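Local coordinates for lysosome-associated membrane glycoprotein 2 (Mus musculus, PDB 5GV3) that supports lysosome biogenesis and autophagy and inhibits the proton channel TMEM175 to regulate lysosomal pH, seen here as its first, membrane-distal lumenal domain, at residues Glu19-Ile24 against Lys139-His144; Asp42-Asp47 against Ile60-Gly65; Phe74-Ser79 against Gln146-Asn151; Val87-Thr92 against Lys104-Val109. One frame throughout, in Å; residues are numbered along the deposited sequence.

Contact 1: Glu19-Ile24 against Lys139-His144. With ZN (zinc ion), chain E; NAG (2-acetamido-2-deoxy-beta-D-glucopyranose), chain M.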
# COMPACT_ATOMS: atom_id res chain seq x y z
N GLU A 19 -2.72 -6.04 5.13
CA GLU A 19 -1.37 -6.55 5.32
C GLU A 19 -0.62 -6.54 3.98
O GLU A 19 -1.20 -6.80 2.94
CB GLU A 19 -1.40 -7.96 5.91
CG GLU A 19 -2.05 -8.03 7.31
CD GLU A 19 -1.70 -9.30 8.10
OE1 GLU A 19 -0.53 -9.73 8.04
OE2 GLU A 19 -2.58 -9.85 8.80
N MET A 20 0.67 -6.24 4.00
CA MET A 20 1.46 -6.27 2.77
C MET A 20 2.90 -6.69 2.97
O MET A 20 3.47 -6.48 4.04
CB MET A 20 1.41 -4.89 2.08
CG MET A 20 1.86 -3.72 2.97
SD MET A 20 2.08 -2.12 2.13
CE MET A 20 0.61 -1.99 1.21
N ASN A 21 3.47 -7.34 1.97
CA ASN A 21 4.90 -7.60 1.97
C ASN A 21 5.44 -7.45 0.54
O ASN A 21 4.67 -7.44 -0.44
CB ASN A 21 5.27 -8.94 2.68
CG ASN A 21 4.80 -10.20 1.96
OD1 ASN A 21 4.52 -10.22 0.77
ND2 ASN A 21 4.75 -11.30 2.74
N PHE A 22 6.75 -7.25 0.45
CA PHE A 22 7.41 -6.96 -0.82
C PHE A 22 8.62 -7.83 -1.03
O PHE A 22 9.55 -7.84 -0.22
CB PHE A 22 7.83 -5.49 -0.87
CG PHE A 22 6.70 -4.53 -0.69
CD1 PHE A 22 5.75 -4.36 -1.68
CD2 PHE A 22 6.56 -3.82 0.49
CE1 PHE A 22 4.69 -3.49 -1.50
CE2 PHE A 22 5.50 -2.95 0.68
CZ PHE A 22 4.57 -2.78 -0.31
N THR A 23 8.61 -8.59 -2.12
CA THR A 23 9.75 -9.43 -2.45
C THR A 23 10.61 -8.69 -3.47
O THR A 23 10.19 -8.47 -4.61
CB THR A 23 9.29 -10.79 -2.99
OG1 THR A 23 8.40 -11.39 -2.05
CG2 THR A 23 10.48 -11.71 -3.20
N ILE A 24 11.79 -8.26 -3.04
CA ILE A 24 12.65 -7.42 -3.87
C ILE A 24 13.94 -8.13 -4.29
O ILE A 24 14.66 -8.68 -3.46
CB ILE A 24 13.03 -6.11 -3.15
CG1 ILE A 24 11.77 -5.36 -2.72
CG2 ILE A 24 13.92 -5.23 -4.05
CD1 ILE A 24 12.05 -4.14 -1.88
N LYS A 139 2.62 -8.12 -2.54
CA LYS A 139 1.48 -8.90 -2.07
C LYS A 139 0.66 -8.11 -1.05
O LYS A 139 1.21 -7.52 -0.13
CB LYS A 139 1.95 -10.23 -1.47
CG LYS A 139 2.49 -11.23 -2.50
CD LYS A 139 2.87 -12.54 -1.84
CE LYS A 139 3.36 -13.57 -2.85
NZ LYS A 139 2.28 -13.94 -3.80
N TYR A 140 -0.65 -8.10 -1.26
CA TYR A 140 -1.59 -7.39 -0.39
C TYR A 140 -2.71 -8.34 0.04
O TYR A 140 -3.19 -9.13 -0.78
CB TYR A 140 -2.21 -6.18 -1.10
CG TYR A 140 -1.21 -5.25 -1.75
CD1 TYR A 140 -0.63 -4.22 -1.04
CD2 TYR A 140 -0.84 -5.41 -3.08
CE1 TYR A 140 0.28 -3.37 -1.63
CE2 TYR A 140 0.08 -4.55 -3.68
CZ TYR A 140 0.64 -3.53 -2.94
OH TYR A 140 1.55 -2.65 -3.48
N TRP A 141 -3.10 -8.29 1.32
CA TRP A 141 -4.22 -9.12 1.79
C TRP A 141 -4.85 -8.60 3.10
O TRP A 141 -4.38 -7.62 3.67
CB TRP A 141 -3.77 -10.57 1.96
CG TRP A 141 -2.86 -10.84 3.16
CD1 TRP A 141 -3.23 -11.34 4.38
CD2 TRP A 141 -1.44 -10.64 3.22
NE1 TRP A 141 -2.13 -11.46 5.20
CE2 TRP A 141 -1.02 -11.04 4.51
CE3 TRP A 141 -0.48 -10.17 2.32
CZ2 TRP A 141 0.32 -10.97 4.91
CZ3 TRP A 141 0.84 -10.09 2.72
CH2 TRP A 141 1.23 -10.50 4.01
N GLY A 142 -5.91 -9.27 3.55
CA GLY A 142 -6.59 -8.91 4.78
C GLY A 142 -7.11 -7.49 4.72
O GLY A 142 -7.08 -6.76 5.70
N ILE A 143 -7.62 -7.11 3.55
CA ILE A 143 -7.97 -5.72 3.26
C ILE A 143 -9.39 -5.36 3.68
O ILE A 143 -10.34 -6.02 3.27
CB ILE A 143 -7.82 -5.42 1.75
CG1 ILE A 143 -6.39 -5.71 1.28
CG2 ILE A 143 -8.24 -3.98 1.44
CD1 ILE A 143 -6.24 -5.76 -0.24
N HIS A 144 -9.51 -4.35 4.53
CA HIS A 144 -10.79 -3.71 4.81
C HIS A 144 -10.60 -2.22 4.56
O HIS A 144 -9.90 -1.55 5.32
CB HIS A 144 -11.24 -3.98 6.25
CG HIS A 144 -11.55 -5.42 6.51
ND1 HIS A 144 -10.56 -6.36 6.75
CD2 HIS A 144 -12.72 -6.11 6.51
CE1 HIS A 144 -11.11 -7.54 6.92
NE2 HIS A 144 -12.42 -7.42 6.78
ZN ZN E . -1.18 -11.23 9.18
C1 NAG M . 4.35 -12.63 2.34
C2 NAG M . 4.79 -13.70 3.36
C3 NAG M . 4.37 -15.08 2.88
C4 NAG M . 2.88 -15.11 2.55
C5 NAG M . 2.53 -13.98 1.58
C6 NAG M . 1.05 -13.87 1.32
C7 NAG M . 6.76 -13.28 4.77
C8 NAG M . 8.26 -13.29 4.84
N2 NAG M . 6.22 -13.65 3.60
O3 NAG M . 4.65 -16.04 3.89
O4 NAG M . 2.53 -16.36 1.98
O5 NAG M . 2.94 -12.73 2.12
O6 NAG M . 0.38 -13.44 2.49
O7 NAG M . 6.06 -12.96 5.73
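Glu19 and Trp141 form a hydrogen-bonded pair in an antiparallel ladder between strands 11-28 and 136-146, the short strands running at 170° in the larger sheet of this lumenal domain, which probably has the β-prism fold of the LAMP family. Followed outward, the Glu19 side chain first lays CB over the indole, a CH-pi contact 3.7 Å from the centroid of the Trp141 five-membered ring. CG, anti to the carbonyl carbon (chi1 -62°), carries the chain on along the rim of the ring, and CD comes near Trp141 NE1. Both oxygens grip a zinc ion, OE1 and OE2 of Glu19 each 2.0 Å from the metal. Against the opposite face lies O6 of the N-acetylglucosamine on Asn21, so the indole sits between the Glu19 methylene and the sugar. Four backbone bonds hold the ladder, the shortest from Glu19 N to Trp141 O at 2.7 Å. On the other sheet face Met20 and Tyr140 point inward with Phe22, and Tyr140 OH bonds to Gln138 and Trp70. Beyond Trp141 the chain turns at Gly142, which with Ile143 forms a G1 β bulge opposite Cys125. The glycan starts at Asn21 ND2, bonded to the sugar C1 at 1.4 Å.

Contact 2: Asp42-Asp47 against Ile60-Gly65. With ZN (zinc ion), chain D.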
# COMPACT_ATOMS: atom_id res chain seq x y z
N ASP A 42 3.96 -3.41 12.11
CA ASP A 42 3.36 -2.21 12.63
C ASP A 42 4.32 -1.74 13.71
O ASP A 42 4.59 -2.46 14.66
CB ASP A 42 1.95 -2.46 13.17
CG ASP A 42 1.21 -1.17 13.49
OD1 ASP A 42 1.83 -0.25 14.06
OD2 ASP A 42 0.01 -1.07 13.15
N LYS A 43 4.75 -0.51 13.51
CA LYS A 43 5.98 0.12 14.01
C LYS A 43 6.27 1.06 12.87
O LYS A 43 6.82 2.14 13.05
CB LYS A 43 7.15 -0.85 14.24
CG LYS A 43 7.18 -1.53 15.61
CD LYS A 43 7.37 -0.52 16.73
CE LYS A 43 7.40 -1.21 18.09
NZ LYS A 43 7.49 -0.22 19.21
N ALA A 44 5.83 0.63 11.69
CA ALA A 44 5.94 1.44 10.48
C ALA A 44 5.01 2.62 10.65
O ALA A 44 3.97 2.50 11.29
CB ALA A 44 5.56 0.63 9.25
N THR A 45 5.43 3.78 10.15
CA THR A 45 4.63 4.98 10.34
C THR A 45 3.75 5.28 9.13
O THR A 45 3.99 4.76 8.04
CB THR A 45 5.55 6.18 10.62
OG1 THR A 45 6.52 6.29 9.57
CG2 THR A 45 6.29 5.96 11.93
N HIS A 46 2.71 6.09 9.34
CA HIS A 46 1.80 6.44 8.24
C HIS A 46 1.83 7.95 7.96
O HIS A 46 0.83 8.52 7.50
CB HIS A 46 0.35 6.00 8.53
CG HIS A 46 -0.25 6.64 9.74
ND1 HIS A 46 -0.59 5.95 10.88
CD2 HIS A 46 -0.55 7.94 9.98
CE1 HIS A 46 -1.09 6.79 11.77
NE2 HIS A 46 -1.06 8.01 11.24
N ASP A 47 2.97 8.58 8.21
CA ASP A 47 3.12 10.03 8.05
C ASP A 47 2.78 10.52 6.65
O ASP A 47 3.22 9.93 5.67
CB ASP A 47 4.56 10.46 8.40
CG ASP A 47 4.85 10.37 9.89
OD1 ASP A 47 3.90 10.33 10.69
OD2 ASP A 47 6.04 10.35 10.25
N ILE A 60 -2.74 7.58 1.32
CA ILE A 60 -2.08 6.88 2.40
C ILE A 60 -0.60 6.77 2.10
O ILE A 60 -0.20 6.41 0.99
CB ILE A 60 -2.66 5.49 2.62
CG1 ILE A 60 -4.04 5.58 3.27
CG2 ILE A 60 -1.74 4.66 3.50
CD1 ILE A 60 -4.75 4.24 3.33
N MET A 61 0.22 7.09 3.10
CA MET A 61 1.66 6.93 2.99
C MET A 61 2.21 6.10 4.14
O MET A 61 1.83 6.28 5.28
CB MET A 61 2.34 8.30 2.94
CG MET A 61 1.86 9.17 1.79
SD MET A 61 2.63 10.79 1.77
CE MET A 61 4.33 10.32 1.41
N ILE A 62 3.05 5.12 3.81
CA ILE A 62 3.63 4.26 4.83
C ILE A 62 5.16 4.33 4.76
O ILE A 62 5.73 4.20 3.69
CB ILE A 62 3.17 2.81 4.65
CG1 ILE A 62 1.64 2.73 4.77
CG2 ILE A 62 3.86 1.90 5.65
CD1 ILE A 62 1.10 3.07 6.17
N GLN A 63 5.81 4.56 5.90
CA GLN A 63 7.27 4.52 5.94
C GLN A 63 7.73 3.40 6.86
O GLN A 63 7.09 3.11 7.87
CB GLN A 63 7.87 5.85 6.40
CG GLN A 63 7.29 7.08 5.73
CD GLN A 63 5.93 7.46 6.29
OE1 GLN A 63 5.68 7.34 7.49
NE2 GLN A 63 5.04 7.91 5.42
N PHE A 64 8.83 2.76 6.51
CA PHE A 64 9.41 1.72 7.33
C PHE A 64 10.93 1.83 7.34
O PHE A 64 11.61 1.38 6.41
CB PHE A 64 8.97 0.35 6.83
CG PHE A 64 9.59 -0.80 7.56
CD1 PHE A 64 9.56 -0.86 8.95
CD2 PHE A 64 10.21 -1.83 6.87
CE1 PHE A 64 10.13 -1.92 9.62
CE2 PHE A 64 10.78 -2.89 7.54
CZ PHE A 64 10.75 -2.94 8.92
N GLY A 65 11.47 2.44 8.40
CA GLY A 65 12.91 2.60 8.54
C GLY A 65 13.55 3.57 7.55
O GLY A 65 13.03 4.66 7.31
ZN ZN D . -1.90 8.82 12.88
O HOH W 1 -3.54 7.53 12.70
O HOH W 2 -2.97 7.36 13.92
O HOH W 3 -1.59 7.41 14.39
O HOH W 4 -0.20 10.01 12.57
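Gln63 and Thr45 tie the loop after strand 32-39 to the edge of strand 59-64, through a single antiparallel hydrogen-bonded bridge. The tight part is around Gln63. Its backbone N reaches Thr45 O at 2.8 Å, and Thr45 N returns a bond to Gln63 O. The Gln63 side chain bends at chi2 (77°) and crosses those of Thr45 and Asp47 at about a right angle. Its OE1 accepts a bond from Thr45 OG1, modelled at a doubtfully short 2.5 Å, and a weak one from Asp47 N, while NE2 gives a weak bond to Asp47 O. Ala44 CB, 3.2 Å from Gln63 O, also touches Ile62 CG2 and Phe64 CB. Ser49 OG joins the segments again, bonding to His46 O and Met61 N. The solvent side is looser. CB of His46 still brushes Ile62 CD1 at 3.8 Å, but with CG between the backbone N and the carbonyl carbon (chi1 61°) the imidazole turns outward. There NE2 of His46 binds a zinc ion at 2.0 Å; modelled waters complete its shell, though some lie too close together to be occupied at once. The Gln63 amide thus links the residues flanking His46, partly through weak bonds, while the imidazole serves as a metal ligand.

Contact 3: Phe74-Ser79 against Gln146-Asn151; sequences FTKEAS and QAFVQN
Phe74 and Ala147 bring their backbones no nearer than 6.8 Å between CA atoms, and no hydrogen bond crosses, so the end of strand 68-76 meets the loop after strand 136-146 through side chains. The contact joins one strand of the four-stranded antiparallel sheet to the loop leaving a strand of the larger sheet, in a domain that probably has the β-prism fold of the LAMP family. Phe148 does most of the work. The ring points its CZ edge at the strand: CZ is 3.3 Å from Phe74 O, which lies near the ring plane. One face of the same ring takes Lys76, whose CB stands over it 3.7 Å from the Phe148 centroid and 15° off the normal, a CH-pi contact. Lys76 has CG anti to the backbone N (chi1 -175°) and runs on fully extended, which carries CD across the ring toward CG and CD1 of Phe148. Tyr81 meets Phe148 edge-to-face and bonds through its hydroxyl to Ala147 N. Deeper in, the methyl of Ala147 rests against the root of the Phe74 side chain, while the Phe74 ring leads away to pack on Ile60. Phe74 CB ends up between two partners, 3.9 Å from Ala147 CB and also 3.9 Å from Phe148 CE2.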
# COMPACT_ATOMS: atom_id res chain seq x y z
N PHE A 74 -6.33 7.71 -3.68
CA PHE A 74 -7.76 7.51 -3.80
C PHE A 74 -8.36 8.77 -4.40
O PHE A 74 -8.25 9.84 -3.83
CB PHE A 74 -8.40 7.17 -2.45
CG PHE A 74 -7.68 6.09 -1.68
CD1 PHE A 74 -7.90 4.75 -1.97
CD2 PHE A 74 -6.81 6.41 -0.65
CE1 PHE A 74 -7.25 3.74 -1.27
CE2 PHE A 74 -6.15 5.41 0.06
CZ PHE A 74 -6.38 4.08 -0.25
N THR A 75 -8.95 8.66 -5.59
CA THR A 75 -9.52 9.82 -6.28
C THR A 75 -11.02 9.67 -6.44
O THR A 75 -11.49 8.72 -7.07
CB THR A 75 -8.89 10.05 -7.66
OG1 THR A 75 -7.48 10.29 -7.52
CG2 THR A 75 -9.54 11.25 -8.33
N LYS A 76 -11.78 10.62 -5.90
CA LYS A 76 -13.22 10.47 -5.83
C LYS A 76 -13.92 10.77 -7.17
O LYS A 76 -13.59 11.74 -7.84
CB LYS A 76 -13.78 11.37 -4.74
CG LYS A 76 -15.28 11.20 -4.51
CD LYS A 76 -15.75 11.95 -3.28
CE LYS A 76 -17.26 11.90 -3.16
NZ LYS A 76 -17.72 12.31 -1.80
N GLU A 77 -14.85 9.89 -7.53
CA GLU A 77 -15.77 10.03 -8.67
C GLU A 77 -15.11 9.90 -10.05
O GLU A 77 -15.42 10.64 -10.98
CB GLU A 77 -16.55 11.34 -8.55
CG GLU A 77 -17.61 11.27 -7.46
CD GLU A 77 -18.42 12.54 -7.33
OE1 GLU A 77 -18.28 13.42 -8.19
OE2 GLU A 77 -19.21 12.64 -6.36
N ALA A 78 -14.20 8.93 -10.14
CA ALA A 78 -13.61 8.48 -11.40
C ALA A 78 -14.41 7.23 -11.75
O ALA A 78 -14.01 6.41 -12.63
CB ALA A 78 -12.13 8.21 -11.27
N SER A 79 -15.42 7.03 -10.88
CA SER A 79 -16.59 6.11 -10.96
C SER A 79 -16.66 4.90 -10.00
O SER A 79 -16.55 3.78 -10.47
CB SER A 79 -16.75 5.58 -12.39
OG SER A 79 -15.61 4.85 -12.84
N GLN A 146 -12.15 1.75 3.25
CA GLN A 146 -13.10 2.75 2.77
C GLN A 146 -12.48 4.14 2.76
O GLN A 146 -12.11 4.69 3.80
CB GLN A 146 -14.38 2.78 3.60
CG GLN A 146 -15.42 3.74 2.99
CD GLN A 146 -16.73 3.81 3.76
OE1 GLN A 146 -16.84 3.32 4.89
NE2 GLN A 146 -17.74 4.41 3.15
N ALA A 147 -12.32 4.69 1.56
CA ALA A 147 -11.94 6.08 1.40
C ALA A 147 -13.20 6.92 1.32
O ALA A 147 -14.28 6.40 1.02
CB ALA A 147 -11.08 6.26 0.17
N PHE A 148 -13.06 8.21 1.61
CA PHE A 148 -14.17 9.15 1.54
C PHE A 148 -15.35 8.65 2.35
O PHE A 148 -16.40 8.33 1.81
CB PHE A 148 -14.56 9.40 0.08
CG PHE A 148 -13.39 9.70 -0.82
CD1 PHE A 148 -12.77 10.95 -0.78
CD2 PHE A 148 -12.89 8.75 -1.69
CE1 PHE A 148 -11.69 11.23 -1.59
CE2 PHE A 148 -11.81 9.02 -2.51
CZ PHE A 148 -11.20 10.26 -2.46
N VAL A 149 -15.15 8.55 3.66
CA VAL A 149 -16.19 8.09 4.55
C VAL A 149 -17.15 9.23 4.82
O VAL A 149 -16.74 10.32 5.21
CB VAL A 149 -15.61 7.58 5.87
CG1 VAL A 149 -16.71 7.05 6.76
CG2 VAL A 149 -14.56 6.50 5.60
N GLN A 150 -18.44 8.98 4.64
CA GLN A 150 -19.44 10.02 4.83
C GLN A 150 -20.10 9.90 6.20
O GLN A 150 -20.24 8.80 6.74
CB GLN A 150 -20.50 9.96 3.73
CG GLN A 150 -19.97 10.33 2.36
CD GLN A 150 -21.01 10.15 1.27
OE1 GLN A 150 -22.12 9.68 1.53
NE2 GLN A 150 -20.66 10.52 0.04
N ASN A 151 -20.52 11.04 6.74
CA ASN A 151 -21.12 11.14 8.07
C ASN A 151 -20.23 10.63 9.20
O ASN A 151 -20.72 10.30 10.28
CB ASN A 151 -22.47 10.40 8.09
CG ASN A 151 -23.49 11.03 7.17
OD1 ASN A 151 -23.33 12.17 6.73
ND2 ASN A 151 -24.56 10.29 6.88

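Contact 4: Val87-Thr92 against Lys104-Val109; sequences VLSYNT and KGVHTV. With NAG (2-acetamido-2-deoxy-beta-D-glucopyranose), chain N.
Tyr90 and His107 are a hydrogen-bonded pair in the antiparallel ladder of strands 81-91 and 106-117, and each backbone N-H of the two goes to the other's carbonyl. His107 N to Tyr90 O is 2.7 Å and nearly straight at 172°. Leu88 and Val109 satisfy each other in the same way, Val109 N lying 2.9 Å from Leu88 O. Past the strand ends, Thr92 N donates to Gly105 O at 3.1 Å, extending the pairing into the loops, where Thr92 OG1 bonds to Ala103 O and Gly105 N to Ser93 OG. Between Ser89 OG and Thr108 OG1 there is a weak hydroxyl bond of 3.5 Å. On the face bearing Tyr90, His107 CB stands over the phenol ring, 4.0 Å from its centroid, while Val109 CG2 approaches the ring edge; Tyr90 also packs on Ile24 and Val136 of the larger sheet. Asn91 lies on the other face. With its CG anti to the backbone N (chi1 -180°), it extends to a covalent 1.4 Å bond from ND2 to the sugar C1, OD1 accepts Ser93 N, and the sugar's acetamide methyl C8 lies 3.5 Å from Val106 CG2. The Asn91 amide thus spends its nitrogen on the glycan and keeps its oxygen for the protein.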
# COMPACT_ATOMS: atom_id res chain seq x y z
N VAL A 87 2.65 3.17 -5.31
CA VAL A 87 4.08 3.33 -5.53
C VAL A 87 4.90 2.82 -4.35
O VAL A 87 4.61 3.12 -3.19
CB VAL A 87 4.44 4.81 -5.77
CG1 VAL A 87 5.95 4.99 -5.83
CG2 VAL A 87 3.80 5.32 -7.05
N LEU A 88 5.92 2.03 -4.66
CA LEU A 88 6.88 1.57 -3.67
C LEU A 88 8.24 2.18 -3.95
O LEU A 88 8.71 2.16 -5.09
CB LEU A 88 6.98 0.04 -3.68
CG LEU A 88 8.00 -0.58 -2.73
CD1 LEU A 88 7.48 -0.54 -1.32
CD2 LEU A 88 8.31 -2.01 -3.14
N SER A 89 8.87 2.74 -2.92
CA SER A 89 10.23 3.24 -3.05
C SER A 89 11.12 2.51 -2.06
O SER A 89 10.79 2.40 -0.87
CB SER A 89 10.31 4.75 -2.82
OG SER A 89 9.49 5.44 -3.74
N TYR A 90 12.23 1.98 -2.54
CA TYR A 90 13.16 1.31 -1.66
C TYR A 90 14.59 1.80 -1.86
O TYR A 90 14.99 2.17 -2.97
CB TYR A 90 13.07 -0.21 -1.81
CG TYR A 90 13.37 -0.78 -3.18
CD1 TYR A 90 12.38 -0.85 -4.15
CD2 TYR A 90 14.63 -1.28 -3.48
CE1 TYR A 90 12.64 -1.39 -5.39
CE2 TYR A 90 14.90 -1.82 -4.73
CZ TYR A 90 13.91 -1.88 -5.67
OH TYR A 90 14.18 -2.41 -6.91
N ASN A 91 15.33 1.84 -0.76
CA ASN A 91 16.65 2.44 -0.70
C ASN A 91 17.70 1.36 -0.47
O ASN A 91 17.81 0.82 0.62
CB ASN A 91 16.65 3.48 0.42
CG ASN A 91 17.97 4.18 0.58
OD1 ASN A 91 18.99 3.80 0.01
ND2 ASN A 91 17.97 5.24 1.39
N THR A 92 18.49 1.07 -1.50
CA THR A 92 19.45 -0.03 -1.42
C THR A 92 20.74 0.37 -0.71
O THR A 92 21.64 -0.45 -0.53
CB THR A 92 19.81 -0.58 -2.80
OG1 THR A 92 20.19 0.50 -3.67
CG2 THR A 92 18.62 -1.33 -3.39
N LYS A 104 23.15 2.12 -5.46
CA LYS A 104 22.92 2.96 -4.29
C LYS A 104 21.85 3.97 -4.59
O LYS A 104 21.68 4.39 -5.74
CB LYS A 104 24.21 3.66 -3.87
CG LYS A 104 25.40 2.72 -3.67
CD LYS A 104 26.68 3.51 -3.50
CE LYS A 104 27.27 3.88 -4.86
NZ LYS A 104 28.45 4.78 -4.73
N GLY A 105 21.10 4.34 -3.57
CA GLY A 105 20.04 5.30 -3.74
C GLY A 105 18.69 4.62 -3.80
O GLY A 105 18.55 3.42 -3.55
N VAL A 106 17.69 5.43 -4.13
CA VAL A 106 16.31 5.02 -4.15
C VAL A 106 15.89 4.44 -5.48
O VAL A 106 16.27 4.94 -6.53
CB VAL A 106 15.40 6.21 -3.80
CG1 VAL A 106 13.92 5.82 -3.87
CG2 VAL A 106 15.75 6.72 -2.42
N HIS A 107 15.16 3.34 -5.44
CA HIS A 107 14.51 2.86 -6.63
C HIS A 107 13.00 2.90 -6.43
O HIS A 107 12.50 2.69 -5.32
CB HIS A 107 14.97 1.45 -7.01
CG HIS A 107 16.43 1.37 -7.36
ND1 HIS A 107 16.96 2.00 -8.46
CD2 HIS A 107 17.45 0.67 -6.80
CE1 HIS A 107 18.25 1.75 -8.54
NE2 HIS A 107 18.57 0.93 -7.55
N THR A 108 12.28 3.17 -7.51
CA THR A 108 10.84 3.35 -7.43
C THR A 108 10.15 2.43 -8.43
O THR A 108 10.53 2.35 -9.60
CB THR A 108 10.45 4.81 -7.71
OG1 THR A 108 11.12 5.67 -6.79
CG2 THR A 108 8.95 5.00 -7.57
N VAL A 109 9.18 1.67 -7.96
CA VAL A 109 8.40 0.82 -8.84
C VAL A 109 6.97 1.32 -8.84
O VAL A 109 6.41 1.61 -7.78
CB VAL A 109 8.47 -0.66 -8.43
CG1 VAL A 109 7.66 -1.52 -9.38
CG2 VAL A 109 9.92 -1.11 -8.41
C1 NAG N . 19.17 5.97 1.65
C2 NAG N . 18.94 7.43 2.01
C3 NAG N . 20.28 8.11 2.23
C4 NAG N . 21.07 7.38 3.31
C5 NAG N . 21.15 5.88 3.01
C6 NAG N . 21.68 5.08 4.19
C7 NAG N . 16.89 8.50 1.18
C8 NAG N . 16.24 9.23 0.04
N2 NAG N . 18.16 8.13 0.99
O3 NAG N . 20.06 9.47 2.62
O4 NAG N . 22.39 7.90 3.37
O5 NAG N . 19.85 5.33 2.72
O6 NAG N . 20.63 4.70 5.06
O7 NAG N . 16.29 8.25 2.22

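All four contacts lie in one lumenal domain, in which a larger curled sheet faces a four-stranded antiparallel one. Contact 1 joins strands 11-28 and 136-146 in the larger sheet; contacts 2 and 4 sit at the outermost strands, 59-64 and 106-117, of the four-stranded sheet, and contact 3 uses its strand 68-76. Along the chain contacts 2 and 4 both fall between the two segments of contact 1; contact 2 closes before contacts 3 and 4 open, contact 4 falls within the span of contact 3, and the spans of contacts 1 and 3 cross. The sheets meet where contact 1 packs on contact 4, Phe22 CE2 lying 3.7 Å from Leu88 CD1. Contacts 3 and 4 have centres about 29 Å apart, so the contacts are spread along the domain.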